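Local coordinates for protein L-glyceraldehyde 3-phosphate reductase (PDB 6HG6) that binds NADPH in a TIM barrel of the aldo-keto reductase family and probably reduces aldehydes such as furfural with it, at residues N192-S197 and N206-A211; L25-F30 and W285-S290. All coordinates share one frame; numbering follows the deposited sequence.

Contact 1 of 2, residues N192-S197 and N206-A211; sequences NQNRYS and NGLKRA. With NDP (NADPH dihydro-nicotinamide-adenine-dinucleotide phosphate), chain B; EDO (1,2-ethanediol), chain H.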
ATOM      1  N   ASN A 192       0.185  -9.346  -1.203  1.00 18.82           N
ATOM      2  CA  ASN A 192       1.521  -8.868  -1.628  1.00 19.37           C
ATOM      3  C   ASN A 192       1.440  -7.350  -1.782  1.00 19.53           C
ATOM      4  O   ASN A 192       0.467  -6.871  -2.392  1.00 20.28           O
ATOM      5  CB  ASN A 192       1.891  -9.430  -2.981  1.00 20.83           C
ATOM      6  CG  ASN A 192       2.128 -10.904  -2.928  1.00 21.49           C
ATOM      7  OD1 ASN A 192       3.245 -11.282  -2.619  1.00 21.77           O
ATOM      8  ND2 ASN A 192       1.103 -11.695  -3.273  1.00 21.97           N
ATOM      9  N   GLN A 193       2.438  -6.628  -1.306  1.00 19.41           N
ATOM     10  CA  GLN A 193       2.547  -5.173  -1.498  1.00 19.61           C
ATOM     11  C   GLN A 193       3.770  -4.914  -2.363  1.00 19.25           C
ATOM     12  O   GLN A 193       4.881  -5.227  -1.949  1.00 19.61           O
ATOM     13  CB  GLN A 193       2.592  -4.401  -0.192  1.00 18.98           C
ATOM     14  CG  GLN A 193       2.718  -2.912  -0.413  1.00 20.26           C
ATOM     15  CD  GLN A 193       2.482  -2.144   0.861  1.00 20.50           C
ATOM     16  OE1 GLN A 193       1.583  -2.459   1.653  1.00 22.52           O
ATOM     17  NE2 GLN A 193       3.307  -1.148   1.049  1.00 20.38           N
ATOM     18  N   ASN A 194       3.559  -4.348  -3.542  1.00 19.84           N
ATOM     19  CA  ASN A 194       4.625  -4.156  -4.546  1.00 20.88           C
ATOM     20  C   ASN A 194       4.481  -2.811  -5.259  1.00 22.25           C
ATOM     21  O   ASN A 194       3.366  -2.315  -5.440  1.00 22.15           O
ATOM     22  CB  ASN A 194       4.689  -5.298  -5.559  1.00 21.49           C
ATOM     23  CG  ASN A 194       5.065  -6.642  -4.980  1.00 20.91           C
ATOM     24  OD1 ASN A 194       4.253  -7.237  -4.280  1.00 20.55           O
ATOM     25  ND2 ASN A 194       6.292  -7.097  -5.243  1.00 21.15           N
ATOM     26  N   ARG A 195       5.608  -2.256  -5.660  1.00 23.68           N
ATOM     27  CA  ARG A 195       5.647  -0.998  -6.438  1.00 25.85           C
ATOM     28  C   ARG A 195       5.107  -1.316  -7.824  1.00 25.44           C
ATOM     29  O   ARG A 195       5.554  -2.305  -8.402  1.00 25.37           O
ATOM     30  CB  ARG A 195       7.077  -0.452  -6.549  1.00 28.73           C
ATOM     31  CG  ARG A 195       7.152   0.980  -7.068  1.00 33.41           C
ATOM     32  CD  ARG A 195       8.549   1.631  -7.010  1.00 37.68           C
ATOM     33  NE  ARG A 195       9.143   1.559  -5.679  1.00 41.18           N
ATOM     34  CZ  ARG A 195       9.972   0.596  -5.242  1.00 43.95           C
ATOM     35  NH1 ARG A 195      10.345  -0.403  -6.038  1.00 44.80           N
ATOM     36  NH2 ARG A 195      10.408   0.625  -3.990  1.00 45.35           N
ATOM     37  N   TYR A 196       4.181  -0.501  -8.315  1.00 25.01           N
ATOM     38  CA  TYR A 196       3.579  -0.684  -9.659  1.00 25.33           C
ATOM     39  C   TYR A 196       3.042   0.636 -10.167  1.00 25.88           C
ATOM     40  O   TYR A 196       2.311   1.288  -9.420  1.00 25.79           O
ATOM     41  CB  TYR A 196       2.458  -1.718  -9.573  1.00 24.12           C
ATOM     42  CG  TYR A 196       1.912  -2.225 -10.880  1.00 24.90           C
ATOM     43  CD1 TYR A 196       2.724  -2.492 -11.970  1.00 26.22           C
ATOM     44  CD2 TYR A 196       0.555  -2.485 -11.026  1.00 24.75           C
ATOM     45  CE1 TYR A 196       2.197  -2.960 -13.174  1.00 27.27           C
ATOM     46  CE2 TYR A 196       0.029  -3.003 -12.197  1.00 25.87           C
ATOM     47  CZ  TYR A 196       0.843  -3.244 -13.285  1.00 27.00           C
ATOM     48  OH  TYR A 196       0.293  -3.729 -14.443  1.00 27.81           O
ATOM     49  N   SER A 197       3.422   1.016 -11.376  1.00 26.67           N
ATOM     50  CA  SER A 197       2.914   2.243 -12.025  1.00 27.69           C
ATOM     51  C   SER A 197       3.019   2.072 -13.530  1.00 28.64           C
ATOM     52  O   SER A 197       3.681   1.145 -13.990  1.00 28.38           O
ATOM     53  CB  SER A 197       3.684   3.458 -11.614  1.00 28.04           C
ATOM     54  OG  SER A 197       4.988   3.379 -12.153  1.00 29.46           O
ATOM     55  N   ASN A 206       8.806  -9.840 -13.267  1.00 31.42           N
ATOM     56  CA  ASN A 206       9.502 -10.685 -12.258  1.00 30.81           C
ATOM     57  C   ASN A 206       8.574 -11.805 -11.755  1.00 30.21           C
ATOM     58  O   ASN A 206       8.898 -12.420 -10.759  1.00 29.12           O
ATOM     59  CB  ASN A 206      10.018  -9.843 -11.089  1.00 29.67           C
ATOM     60  CG  ASN A 206       8.912  -9.335 -10.201  1.00 27.84           C
ATOM     61  OD1 ASN A 206       7.739  -9.571 -10.483  1.00 27.74           O
ATOM     62  ND2 ASN A 206       9.279  -8.660  -9.118  1.00 26.84           N
ATOM     63  N   GLY A 207       7.431 -12.004 -12.407  1.00 30.90           N
ATOM     64  CA  GLY A 207       6.480 -13.084 -12.104  1.00 30.59           C
ATOM     65  C   GLY A 207       5.513 -12.785 -10.979  1.00 28.86           C
ATOM     66  O   GLY A 207       4.606 -13.603 -10.816  1.00 28.39           O
ATOM     67  N   LEU A 208       5.629 -11.657 -10.278  1.00 27.36           N
ATOM     68  CA  LEU A 208       4.801 -11.412  -9.073  1.00 25.73           C
ATOM     69  C   LEU A 208       3.331 -11.282  -9.456  1.00 25.91           C
ATOM     70  O   LEU A 208       2.470 -11.940  -8.786  1.00 24.87           O
ATOM     71  CB  LEU A 208       5.327 -10.214  -8.279  1.00 24.92           C
ATOM     72  CG  LEU A 208       4.659  -9.942  -6.925  1.00 23.54           C
ATOM     73  CD1 LEU A 208       3.298  -9.293  -7.133  1.00 23.50           C
ATOM     74  CD2 LEU A 208       4.535 -11.219  -6.074  1.00 22.93           C
ATOM     75  N   LYS A 209       3.006 -10.464 -10.441  1.00 26.72           N
ATOM     76  CA  LYS A 209       1.578 -10.236 -10.765  1.00 27.50           C
ATOM     77  C   LYS A 209       0.898 -11.550 -11.167  1.00 28.77           C
ATOM     78  O   LYS A 209      -0.201 -11.824 -10.617  1.00 28.50           O
ATOM     79  CB  LYS A 209       1.443  -9.159 -11.824  1.00 28.31           C
ATOM     80  CG  LYS A 209       0.059  -8.553 -11.964  1.00 28.54           C
ATOM     81  CD  LYS A 209       0.073  -7.454 -13.020  1.00 29.66           C
ATOM     82  CE  LYS A 209      -1.302  -6.885 -13.292  1.00 29.77           C
ATOM     83  NZ  LYS A 209      -1.379  -6.064 -14.514  1.00 31.68           N
ATOM     84  N   ARG A 210       1.548 -12.355 -11.993  1.00 30.22           N
ATOM     85  CA  ARG A 210       1.008 -13.657 -12.439  1.00 32.44           C
ATOM     86  C   ARG A 210       0.985 -14.666 -11.275  1.00 30.55           C
ATOM     87  O   ARG A 210      -0.002 -15.385 -11.189  1.00 30.73           O
ATOM     88  CB  ARG A 210       1.818 -14.176 -13.623  1.00 36.49           C
ATOM     89  CG  ARG A 210       1.455 -15.583 -14.081  1.00 40.55           C
ATOM     90  CD  ARG A 210       2.293 -15.889 -15.311  1.00 45.55           C
ATOM     91  NE  ARG A 210       2.503 -17.304 -15.639  1.00 50.71           N
ATOM     92  CZ  ARG A 210       2.097 -17.955 -16.745  1.00 54.73           C
ATOM     93  NH1 ARG A 210       1.398 -17.364 -17.708  1.00 57.14           N
ATOM     94  NH2 ARG A 210       2.414 -19.232 -16.889  1.00 57.61           N
ATOM     95  N   ALA A 211       2.032 -14.761 -10.456  1.00 29.05           N
ATOM     96  CA  ALA A 211       2.088 -15.732  -9.336  1.00 27.96           C
ATOM     97  C   ALA A 211       0.985 -15.388  -8.333  1.00 26.91           C
ATOM     98  O   ALA A 211       0.356 -16.309  -7.834  1.00 26.71           O
ATOM     99  CB  ALA A 211       3.448 -15.755  -8.675  1.00 27.50           C
TER
HETATM  100  PA  NDP B 401       1.818   7.936  -4.606  0.70 32.74           P
HETATM  101  O1A NDP B 401       2.605   7.401  -5.755  0.70 23.24           O
HETATM  102  O2A NDP B 401       0.326   7.902  -4.518  0.70 27.82           O
HETATM  103  O5B NDP B 401       2.331   9.417  -4.243  0.70 30.48           O
HETATM  104  C5B NDP B 401       1.691  10.147  -3.162  0.70 32.03           C
HETATM  105  C4B NDP B 401       2.044  11.607  -3.268  0.70 32.06           C
HETATM  106  O4B NDP B 401       1.655  12.070  -4.588  0.70 32.09           O
HETATM  107  C3B NDP B 401       1.348  12.561  -2.287  0.70 33.54           C
HETATM  108  O3B NDP B 401       2.042  12.713  -1.052  0.70 31.87           O
HETATM  109  C2B NDP B 401       1.346  13.856  -3.089  0.70 34.23           C
HETATM  110  O2B NDP B 401       2.653  14.414  -2.988  0.70 38.68           O
HETATM  111  C1B NDP B 401       1.096  13.359  -4.507  0.70 33.78           C
HETATM  112  N9A NDP B 401      -0.303  13.241  -4.900  0.70 34.83           N
HETATM  113  C8A NDP B 401      -1.242  12.372  -4.401  0.70 35.78           C
HETATM  114  N7A NDP B 401      -2.406  12.462  -4.995  0.70 35.30           N
HETATM  115  C5A NDP B 401      -2.226  13.452  -5.951  0.70 34.90           C
HETATM  116  C6A NDP B 401      -3.092  14.012  -6.911  0.70 36.26           C
HETATM  117  N6A NDP B 401      -4.358  13.636  -7.068  0.70 36.27           N
HETATM  118  N1A NDP B 401      -2.591  14.981  -7.721  0.70 38.21           N
HETATM  119  C2A NDP B 401      -1.313  15.352  -7.556  0.70 38.31           C
HETATM  120  N3A NDP B 401      -0.407  14.891  -6.696  0.70 37.78           N
HETATM  121  C4A NDP B 401      -0.930  13.931  -5.911  0.70 37.21           C
HETATM  122  O3  NDP B 401       2.263   7.104  -3.292  0.70 32.63           O
HETATM  123  PN  NDP B 401       3.571   7.043  -2.371  0.70 33.41           P
HETATM  124  O1N NDP B 401       3.458   8.149  -1.375  0.70 33.60           O
HETATM  125  O2N NDP B 401       4.813   6.900  -3.190  0.70 35.28           O
HETATM  126  O5D NDP B 401       3.312   5.639  -1.621  0.70 32.55           O
HETATM  127  C5D NDP B 401       1.983   5.392  -1.093  0.70 29.31           C
HETATM  128  C4D NDP B 401       2.079   4.406   0.047  0.70 23.55           C
HETATM  129  O4D NDP B 401       2.625   3.168  -0.442  0.70 27.34           O
HETATM  130  C3D NDP B 401       3.023   4.771   1.189  0.70 25.75           C
HETATM  131  O3D NDP B 401       2.422   5.730   2.048  0.70 26.41           O
HETATM  132  C2D NDP B 401       3.217   3.389   1.825  0.70 25.29           C
HETATM  133  O2D NDP B 401       2.114   3.065   2.630  0.70 21.22           O
HETATM  134  C1D NDP B 401       3.286   2.475   0.606  0.70 27.84           C
HETATM  135  N1N NDP B 401       4.683   2.186   0.193  0.70 28.84           N
HETATM  136  C2N NDP B 401       5.195   0.923   0.363  0.70 30.28           C
HETATM  137  C3N NDP B 401       6.533   0.652   0.266  0.70 30.20           C
HETATM  138  C7N NDP B 401       7.011  -0.760   0.474  0.70 30.62           C
HETATM  139  O7N NDP B 401       6.224  -1.652   0.843  0.70 25.81           O
HETATM  140  N7N NDP B 401       8.308  -0.991   0.272  0.70 24.74           N
HETATM  141  C4N NDP B 401       7.449   1.802  -0.052  0.70 32.33           C
HETATM  142  C5N NDP B 401       6.774   3.066  -0.414  0.70 31.83           C
HETATM  143  C6N NDP B 401       5.465   3.184  -0.358  0.70 29.55           C
HETATM  144  P2B NDP B 401       2.776  16.025  -3.035  0.70 39.52           P
HETATM  145  O1X NDP B 401       1.538  16.732  -2.521  0.70 39.29           O
HETATM  146  O2X NDP B 401       3.995  16.325  -2.176  0.70 41.67           O
HETATM  147  O3X NDP B 401       3.021  16.281  -4.515  0.70 44.74           O
HETATM  148  C1  EDO H 407       5.414 -13.954 -15.651  1.00 47.96           C
HETATM  149  O1  EDO H 407       5.522 -15.218 -14.999  1.00 50.76           O
HETATM  150  C2  EDO H 407       6.691 -13.191 -15.627  1.00 46.29           C
HETATM  151  O2  EDO H 407       6.517 -11.835 -15.258  1.00 38.72           O
HETATM  152  O   HOH W   1       8.300  -6.196  -7.191  1.00 27.34           O
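The sixth strand of the barrel, 189-195, is covered on its outer side by the start of helix 208-214, with L208 reaching inward between two asparagines of the strand. With CG anti to the backbone N (chi1 -173°), L208 spreads its two methyl groups along the strand: CD1 lies 3.6 Å from N194 OD1, and CD2 lies 3.7 Å from N192 OD1. The amide of N194 comes head-on against the isobutyl group, whereas N192 runs antiparallel alongside the leucine and brings only its amide end close to CD2. N194 ND2 donates both to the carbonyl of Y170 and to a water 2.9 Å away, which accepts a weaker bond from N206 ND2. N206 makes an Asx turn at the helix start: its OD1 takes the backbone N of L208 at 3.0 Å, the donor standing above the carbonyl plane. G207 sits at the N-cap.

Beyond the strand end, K209 stretches out fully and crosses the Y196 side chain at about a right angle. Its NZ donates to Y196 OH over 2.9 Å; E204 binds the same hydroxyl, and D289 forms a salt bridge with the ammonium, so this buried polar pair is held from both ends. Q193, an NADPH-binding residue, points the other way and sets its terminal amide beside the nicotinamide, NE2 2.9 Å from C2N and close to O7N. Alternation between barrel interior and outer helix layer is typical of a TIM barrel; here, near the strand's C-terminal end, the inward Q193 reaches the cofactor.

Contact 2 of 2, residues L25-F30 and W285-S290; sequences LPMISF and WVLKDS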
ATOM      1  N   LEU A  25     -10.202  -5.108   0.612  1.00 22.17           N
ATOM      2  CA  LEU A  25      -9.533  -3.810   0.730  1.00 22.26           C
ATOM      3  C   LEU A  25     -10.393  -2.806  -0.043  1.00 21.51           C
ATOM      4  O   LEU A  25     -11.015  -3.139  -1.054  1.00 22.44           O
ATOM      5  CB  LEU A  25      -8.141  -3.844   0.095  1.00 22.60           C
ATOM      6  CG  LEU A  25      -7.155  -4.870   0.619  1.00 24.62           C
ATOM      7  CD1 LEU A  25      -5.777  -4.645   0.011  1.00 24.73           C
ATOM      8  CD2 LEU A  25      -7.080  -4.821   2.126  1.00 25.52           C
ATOM      9  N   PRO A  26     -10.390  -1.525   0.363  1.00 20.73           N
ATOM     10  CA  PRO A  26     -10.948  -0.468  -0.479  1.00 21.21           C
ATOM     11  C   PRO A  26     -10.060  -0.436  -1.737  1.00 21.33           C
ATOM     12  O   PRO A  26      -8.858  -0.686  -1.629  1.00 20.17           O
ATOM     13  CB  PRO A  26     -10.691   0.819   0.318  1.00 21.31           C
ATOM     14  CG  PRO A  26      -9.432   0.479   1.139  1.00 20.33           C
ATOM     15  CD  PRO A  26      -9.649  -0.976   1.511  1.00 20.37           C
ATOM     16  N   MET A  27     -10.609  -0.068  -2.880  1.00 22.77           N
ATOM     17  CA  MET A  27      -9.806  -0.023  -4.120  1.00 24.88           C
ATOM     18  C   MET A  27      -8.739   1.060  -4.000  1.00 23.38           C
ATOM     19  O   MET A  27      -7.716   0.911  -4.657  1.00 23.54           O
ATOM     20  CB  MET A  27     -10.681   0.198  -5.347  1.00 28.56           C
ATOM     21  CG  MET A  27     -11.443  -1.039  -5.687  1.00 32.03           C
ATOM     22  SD  MET A  27     -12.352  -0.803  -7.257  1.00 40.95           S
ATOM     23  CE  MET A  27     -11.028  -0.794  -8.452  1.00 40.45           C
ATOM     24  N   ILE A  28      -8.964   2.055  -3.153  1.00 23.23           N
ATOM     25  CA  ILE A  28      -7.945   3.065  -2.744  1.00 24.56           C
ATOM     26  C   ILE A  28      -7.641   2.847  -1.263  1.00 22.42           C
ATOM     27  O   ILE A  28      -8.559   2.944  -0.480  1.00 21.32           O
ATOM     28  CB  ILE A  28      -8.390   4.536  -2.980  1.00 27.40           C
ATOM     29  CG1 ILE A  28      -8.844   4.810  -4.410  1.00 32.06           C
ATOM     30  CG2 ILE A  28      -7.262   5.467  -2.593  1.00 27.57           C
ATOM     31  CD1 ILE A  28      -7.802   4.433  -5.406  1.00 33.72           C
ATOM     32  N   SER A  29      -6.377   2.584  -0.940  1.00 21.51           N
ATOM     33  CA  SER A  29      -5.838   2.480   0.429  1.00 20.08           C
ATOM     34  C   SER A  29      -4.977   3.708   0.691  1.00 20.48           C
ATOM     35  O   SER A  29      -4.404   4.270  -0.303  1.00 20.29           O
ATOM     36  CB  SER A  29      -5.063   1.209   0.636  1.00 19.68           C
ATOM     37  OG  SER A  29      -5.895   0.059   0.475  1.00 19.90           O
ATOM     38  N   PHE A  30      -4.802   4.041   1.971  1.00 19.20           N
ATOM     39  CA  PHE A  30      -4.070   5.250   2.366  1.00 19.75           C
ATOM     40  C   PHE A  30      -2.792   4.843   3.093  1.00 18.71           C
ATOM     41  O   PHE A  30      -2.855   4.102   4.078  1.00 17.60           O
ATOM     42  CB  PHE A  30      -4.976   6.155   3.191  1.00 21.11           C
ATOM     43  CG  PHE A  30      -4.332   7.481   3.411  1.00 22.17           C
ATOM     44  CD1 PHE A  30      -4.216   8.372   2.347  1.00 24.62           C
ATOM     45  CD2 PHE A  30      -3.753   7.784   4.621  1.00 22.97           C
ATOM     46  CE1 PHE A  30      -3.527   9.565   2.506  1.00 25.63           C
ATOM     47  CE2 PHE A  30      -3.086   8.996   4.781  1.00 24.04           C
ATOM     48  CZ  PHE A  30      -3.008   9.882   3.740  1.00 24.75           C
ATOM     49  N   TRP A 285      -5.195   3.055 -13.964  1.00 29.36           N
ATOM     50  CA  TRP A 285      -4.435   2.065 -14.752  1.00 29.40           C
ATOM     51  C   TRP A 285      -3.926   0.941 -13.842  1.00 28.16           C
ATOM     52  O   TRP A 285      -4.003  -0.244 -14.213  1.00 28.53           O
ATOM     53  CB  TRP A 285      -3.329   2.792 -15.529  1.00 30.15           C
ATOM     54  CG  TRP A 285      -2.526   1.872 -16.382  1.00 30.60           C
ATOM     55  CD1 TRP A 285      -2.725   1.625 -17.702  1.00 31.70           C
ATOM     56  CD2 TRP A 285      -1.397   1.076 -15.987  1.00 29.63           C
ATOM     57  NE1 TRP A 285      -1.799   0.728 -18.144  1.00 32.02           N
ATOM     58  CE2 TRP A 285      -0.975   0.376 -17.138  1.00 30.86           C
ATOM     59  CE3 TRP A 285      -0.692   0.902 -14.804  1.00 28.37           C
ATOM     60  CZ2 TRP A 285       0.088  -0.521 -17.122  1.00 30.91           C
ATOM     61  CZ3 TRP A 285       0.370   0.023 -14.796  1.00 28.24           C
ATOM     62  CH2 TRP A 285       0.766  -0.652 -15.944  1.00 29.31           C
ATOM     63  N   VAL A 286      -3.383   1.272 -12.688  1.00 27.43           N
ATOM     64  CA  VAL A 286      -2.861   0.243 -11.766  1.00 26.80           C
ATOM     65  C   VAL A 286      -3.972  -0.752 -11.383  1.00 25.66           C
ATOM     66  O   VAL A 286      -3.636  -1.920 -11.114  1.00 25.45           O
ATOM     67  CB  VAL A 286      -2.224   0.938 -10.551  1.00 26.20           C
ATOM     68  CG1 VAL A 286      -2.104   0.032  -9.405  1.00 26.43           C
ATOM     69  CG2 VAL A 286      -0.882   1.526 -10.940  1.00 26.98           C
ATOM     70  N   LEU A 287      -5.214  -0.308 -11.322  1.00 25.90           N
ATOM     71  CA  LEU A 287      -6.396  -1.133 -10.926  1.00 26.48           C
ATOM     72  C   LEU A 287      -7.069  -1.821 -12.120  1.00 27.73           C
ATOM     73  O   LEU A 287      -8.118  -2.452 -11.923  1.00 28.22           O
ATOM     74  CB  LEU A 287      -7.428  -0.232 -10.239  1.00 26.38           C
ATOM     75  CG  LEU A 287      -7.053   0.227  -8.825  1.00 25.72           C
ATOM     76  CD1 LEU A 287      -8.036   1.279  -8.365  1.00 26.32           C
ATOM     77  CD2 LEU A 287      -6.984  -0.916  -7.829  1.00 25.04           C
ATOM     78  N   LYS A 288      -6.561  -1.679 -13.326  1.00 29.07           N
ATOM     79  CA  LYS A 288      -7.337  -2.150 -14.502  1.00 30.61           C
ATOM     80  C   LYS A 288      -7.564  -3.665 -14.452  1.00 30.55           C
ATOM     81  O   LYS A 288      -8.579  -4.117 -15.017  1.00 32.36           O
ATOM     82  CB  LYS A 288      -6.663  -1.702 -15.799  1.00 31.87           C
ATOM     83  CG  LYS A 288      -5.369  -2.388 -16.196  1.00 32.05           C
ATOM     84  CD  LYS A 288      -4.748  -1.649 -17.365  1.00 33.66           C
ATOM     85  CE  LYS A 288      -3.662  -2.391 -18.106  1.00 34.54           C
ATOM     86  NZ  LYS A 288      -2.822  -3.245 -17.277  1.00 33.93           N
ATOM     87  N   ASP A 289      -6.578  -4.409 -14.005  1.00 30.01           N
ATOM     88  CA  ASP A 289      -6.598  -5.894 -13.936  1.00 30.80           C
ATOM     89  C   ASP A 289      -7.105  -6.346 -12.562  1.00 29.64           C
ATOM     90  O   ASP A 289      -6.657  -5.836 -11.534  1.00 28.72           O
ATOM     91  CB  ASP A 289      -5.223  -6.471 -14.268  1.00 31.34           C
ATOM     92  CG  ASP A 289      -4.741  -6.090 -15.660  1.00 32.97           C
ATOM     93  OD1 ASP A 289      -5.540  -6.176 -16.642  1.00 34.34           O
ATOM     94  OD2 ASP A 289      -3.597  -5.637 -15.758  1.00 34.27           O
ATOM     95  N   SER A 290      -7.988  -7.335 -12.547  1.00 30.91           N
ATOM     96  CA  SER A 290      -8.633  -7.813 -11.288  1.00 30.58           C
ATOM     97  C   SER A 290      -7.610  -8.304 -10.275  1.00 29.22           C
ATOM     98  O   SER A 290      -7.934  -8.236  -9.048  1.00 28.93           O
ATOM     99  CB  SER A 290      -9.656  -8.906 -11.606  1.00 32.18           C
ATOM    100  OG  SER A 290      -8.997 -10.030 -12.167  1.00 34.02           O
TER
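M27 bends its thioether so that the terminal methyl overlaps the isobutyl group of L287, CE lying 3.6 Å from L287 CD1. The turn comes at the last torsion (chi3 71°): the chain runs straight through CG and SD, then folds CE over toward the leucine, although the side chain sets out past the other segment rather than at it. L287 points toward segment 25-30, and the fork of its two methyls faces the carbonyl oxygen of M27, CD1 and CD2 each 3.7 Å from M27 O. The methionine methyl CE is also 4.1 Å from L287 CB. I28 adds a looser apolar touch from its CD1, 4.3 Å from L287 CD1.

M27 forms the short link between strand 24-26, half of a two-stranded antiparallel sheet, and 28-31, the first strand of the barrel. L287 follows helix 278-286, which leads into the eighth strand, 294-297; that strand lies beside 28-31 where the TIM barrel closes, and its V295 and I297 also pack on I28. I315 lies against M27, while I311 and V312 touch I28. On the other segment, K288 NZ bridges to D289 OD2 at 2.9 Å, on the syn side but tilted 33° out of the carboxylate plane, and K209 shares this oxygen in a second salt bridge. The same NZ stands over one face of the W285 indole, 3.8 Å above the plane and offset toward the rim.

How the contacts relate
The two contacts lie about 13 Å apart, centre to centre, and both reach the closed eight-stranded barrel. Along the chain, contact 2 joins the region at the first strand to residues 285-290, between helix 278-286 and the eighth strand; both segments of contact 1, at the sixth strand and helix 208-214, fall within the interval it spans. They meet directly: D289 of contact 2 pairs with K209 of contact 1 in a salt bridge of 2.6 Å between OD2 and NZ, and the rings of W285 and Y196 pack at about 45°. The segment leading to the barrel's closing strand is thereby tied to the outer layer over strand 189-195, whose Q193 lies at the cofactor.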